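Local coordinates for geranylgeranyl pyrophosphate synthetase (Pyrococcus horikoshii, PDB 1WY0), which probably condenses isopentenyl pyrophosphate with shorter allylic pyrophosphates to build geranylgeranyl pyrophosphate, at residues I311-A314 against N315-R319. Residues are numbered along the deposited sequence; the frame is centred on the assembly and turned at random.
Sequences IKKA and NEALR
Ile311 and Asn315 meet one turn apart near the C-terminal end of a helix, a small example of how side chains and backbone bonds are matched where an alpha-helix gives way to a loop. Their side chains run side by side in the same direction, with Ile311 CG2 4.1 Å from Asn315 ND2. In Asn315, CG stands anti to its own carbonyl carbon (chi1 -69°), which lays the amide back along the preceding turn, close to the carbonyl that its backbone already uses. That bond, from Asn315 N to Ile311 O, is 3.1 Å long and nearly straight at 175°. Next to it, Glu316 N donates to Lys312 O at 2.9 Å, a second i to i+4 link. Further on, Leu318 N bonds back to Asn315 O, three residues earlier, at 2.7 Å.

On the exposed flank, Lys313 and Glu316 form a long salt bridge, NZ to OE2 4.0 Å. The lysine chain bends at chi2 and again at chi4, while the glutamate extends beyond CG and brings OE2 to 3.7 Å from Lys313 CD. The carboxylate oxygen therefore also lies against the CD methylene, and the attraction between the charges is probably modest.

The oxygen of the Asn315 amide has its partner outside the segments: OD1 accepts a hydrogen bond from Trp206 NE1. Replacing Asn315 with alanine removes the amide and is likely to leave the Trp206 indole N-H without this acceptor and a gap beside Ile311 CG2. The end of helix 299-315 lies against helix 197-224, where Ile311 packs on Ala213 and both Ala314 and Leu318 on Trp206, while Asn315 and Leu318 also touch helix 325-336, reached through the loop that begins here.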
ATOM      1  N   ILE A 311      -0.338 -31.022   3.892  1.00 44.35           N
ATOM      2  CA  ILE A 311       0.800 -31.061   4.795  1.00 44.46           C
ATOM      3  C   ILE A 311       1.710 -32.218   4.377  1.00 45.62           C
ATOM      4  O   ILE A 311       2.929 -32.074   4.305  1.00 43.38           O
ATOM      5  CB  ILE A 311       0.339 -31.282   6.251  1.00 44.14           C
ATOM      6  CG1 ILE A 311      -0.244 -29.985   6.811  1.00 44.80           C
ATOM      7  CG2 ILE A 311       1.498 -31.758   7.106  1.00 44.16           C
ATOM      8  CD1 ILE A 311       0.545 -28.739   6.445  1.00 41.66           C
ATOM      9  N   LYS A 312       1.106 -33.370   4.107  1.00 47.24           N
ATOM     10  CA  LYS A 312       1.875 -34.537   3.696  1.00 50.33           C
ATOM     11  C   LYS A 312       2.573 -34.243   2.376  1.00 49.81           C
ATOM     12  O   LYS A 312       3.756 -34.515   2.219  1.00 48.79           O
ATOM     13  CB  LYS A 312       0.961 -35.753   3.539  1.00 53.10           C
ATOM     14  CG  LYS A 312       0.431 -36.312   4.856  1.00 56.83           C
ATOM     15  CD  LYS A 312       1.553 -36.716   5.812  1.00 59.19           C
ATOM     16  CE  LYS A 312       0.982 -37.400   7.059  1.00 60.91           C
ATOM     17  NZ  LYS A 312       2.023 -37.788   8.062  1.00 62.56           N
ATOM     18  N   LYS A 313       1.837 -33.670   1.430  1.00 51.81           N
ATOM     19  CA  LYS A 313       2.418 -33.346   0.137  1.00 52.56           C
ATOM     20  C   LYS A 313       3.553 -32.345   0.265  1.00 52.30           C
ATOM     21  O   LYS A 313       4.560 -32.455  -0.427  1.00 54.37           O
ATOM     22  CB  LYS A 313       1.356 -32.782  -0.806  1.00 53.00           C
ATOM     23  CG  LYS A 313       1.950 -32.054  -2.004  1.00 56.32           C
ATOM     24  CD  LYS A 313       2.425 -33.047  -3.062  1.00 59.52           C
ATOM     25  CE  LYS A 313       3.115 -32.361  -4.239  1.00 60.81           C
ATOM     26  NZ  LYS A 313       4.393 -33.031  -4.620  1.00 62.63           N
ATOM     27  N   ALA A 314       3.392 -31.368   1.150  1.00 52.80           N
ATOM     28  CA  ALA A 314       4.408 -30.337   1.352  1.00 52.27           C
ATOM     29  C   ALA A 314       5.742 -30.905   1.822  1.00 52.39           C
ATOM     30  O   ALA A 314       6.785 -30.626   1.236  1.00 52.10           O
ATOM     31  CB  ALA A 314       3.909 -29.306   2.345  1.00 50.47           C
ATOM     32  N   ASN A 315       5.711 -31.685   2.895  1.00 53.43           N
ATOM     33  CA  ASN A 315       6.927 -32.288   3.426  1.00 54.62           C
ATOM     34  C   ASN A 315       7.481 -33.314   2.438  1.00 56.01           C
ATOM     35  O   ASN A 315       8.688 -33.385   2.222  1.00 55.72           O
ATOM     36  CB  ASN A 315       6.636 -32.954   4.770  1.00 53.54           C
ATOM     37  CG  ASN A 315       6.333 -31.950   5.865  1.00 52.98           C
ATOM     38  OD1 ASN A 315       6.789 -30.806   5.817  1.00 51.97           O
ATOM     39  ND2 ASN A 315       5.546 -32.366   6.852  1.00 50.08           N
ATOM     40  N   GLU A 316       6.594 -34.103   1.835  1.00 58.35           N
ATOM     41  CA  GLU A 316       7.012 -35.110   0.863  1.00 61.04           C
ATOM     42  C   GLU A 316       7.613 -34.430  -0.366  1.00 61.23           C
ATOM     43  O   GLU A 316       8.004 -35.088  -1.326  1.00 61.71           O
ATOM     44  CB  GLU A 316       5.820 -35.976   0.434  1.00 62.60           C
ATOM     45  CG  GLU A 316       5.558 -36.026  -1.072  1.00 65.95           C
ATOM     46  CD  GLU A 316       4.162 -36.521  -1.420  1.00 68.22           C
ATOM     47  OE1 GLU A 316       3.468 -37.020  -0.506  1.00 69.30           O
ATOM     48  OE2 GLU A 316       3.762 -36.425  -2.605  1.00 68.79           O
ATOM     49  N   ALA A 317       7.675 -33.105  -0.333  1.00 61.99           N
ATOM     50  CA  ALA A 317       8.238 -32.342  -1.441  1.00 62.31           C
ATOM     51  C   ALA A 317       9.592 -31.805  -1.022  1.00 62.87           C
ATOM     52  O   ALA A 317      10.379 -31.371  -1.856  1.00 63.57           O
ATOM     53  CB  ALA A 317       7.310 -31.197  -1.819  1.00 61.54           C
ATOM     54  N   LEU A 318       9.853 -31.836   0.280  1.00 63.94           N
ATOM     55  CA  LEU A 318      11.132 -31.376   0.826  1.00 65.53           C
ATOM     56  C   LEU A 318      12.147 -32.522   0.834  1.00 66.79           C
ATOM     57  O   LEU A 318      13.333 -32.366   1.104  1.00 67.12           O
ATOM     58  CB  LEU A 318      10.900 -30.863   2.254  1.00 65.25           C
ATOM     59  CG  LEU A 318      10.299 -29.455   2.302  1.00 64.62           C
ATOM     60  CD1 LEU A 318      10.349 -28.853   3.712  1.00 64.21           C
ATOM     61  CD2 LEU A 318      11.021 -28.467   1.388  1.00 63.56           C
ATOM     62  N   ARG A 319      11.606 -33.726   0.568  1.00 67.68           N
ATOM     63  CA  ARG A 319      12.435 -34.916   0.444  1.00 68.59           C
ATOM     64  C   ARG A 319      13.637 -34.663  -0.469  1.00 68.27           C
ATOM     65  O   ARG A 319      14.709 -35.228  -0.326  1.00 68.49           O
ATOM     66  CB  ARG A 319      11.552 -35.967  -0.215  1.00 69.56           C
ATOM     67  CG  ARG A 319      11.521 -37.292   0.534  1.00 72.95           C
ATOM     68  CD  ARG A 319      10.102 -37.867   0.578  1.00 74.97           C
ATOM     69  NE  ARG A 319       9.890 -38.607   1.823  1.00 76.99           N
ATOM     70  CZ  ARG A 319       9.596 -37.894   2.922  1.00 78.23           C
ATOM     71  NH1 ARG A 319       9.485 -36.577   2.854  1.00 78.77           N
ATOM     72  NH2 ARG A 319       9.427 -38.523   4.087  1.00 78.90           N
TER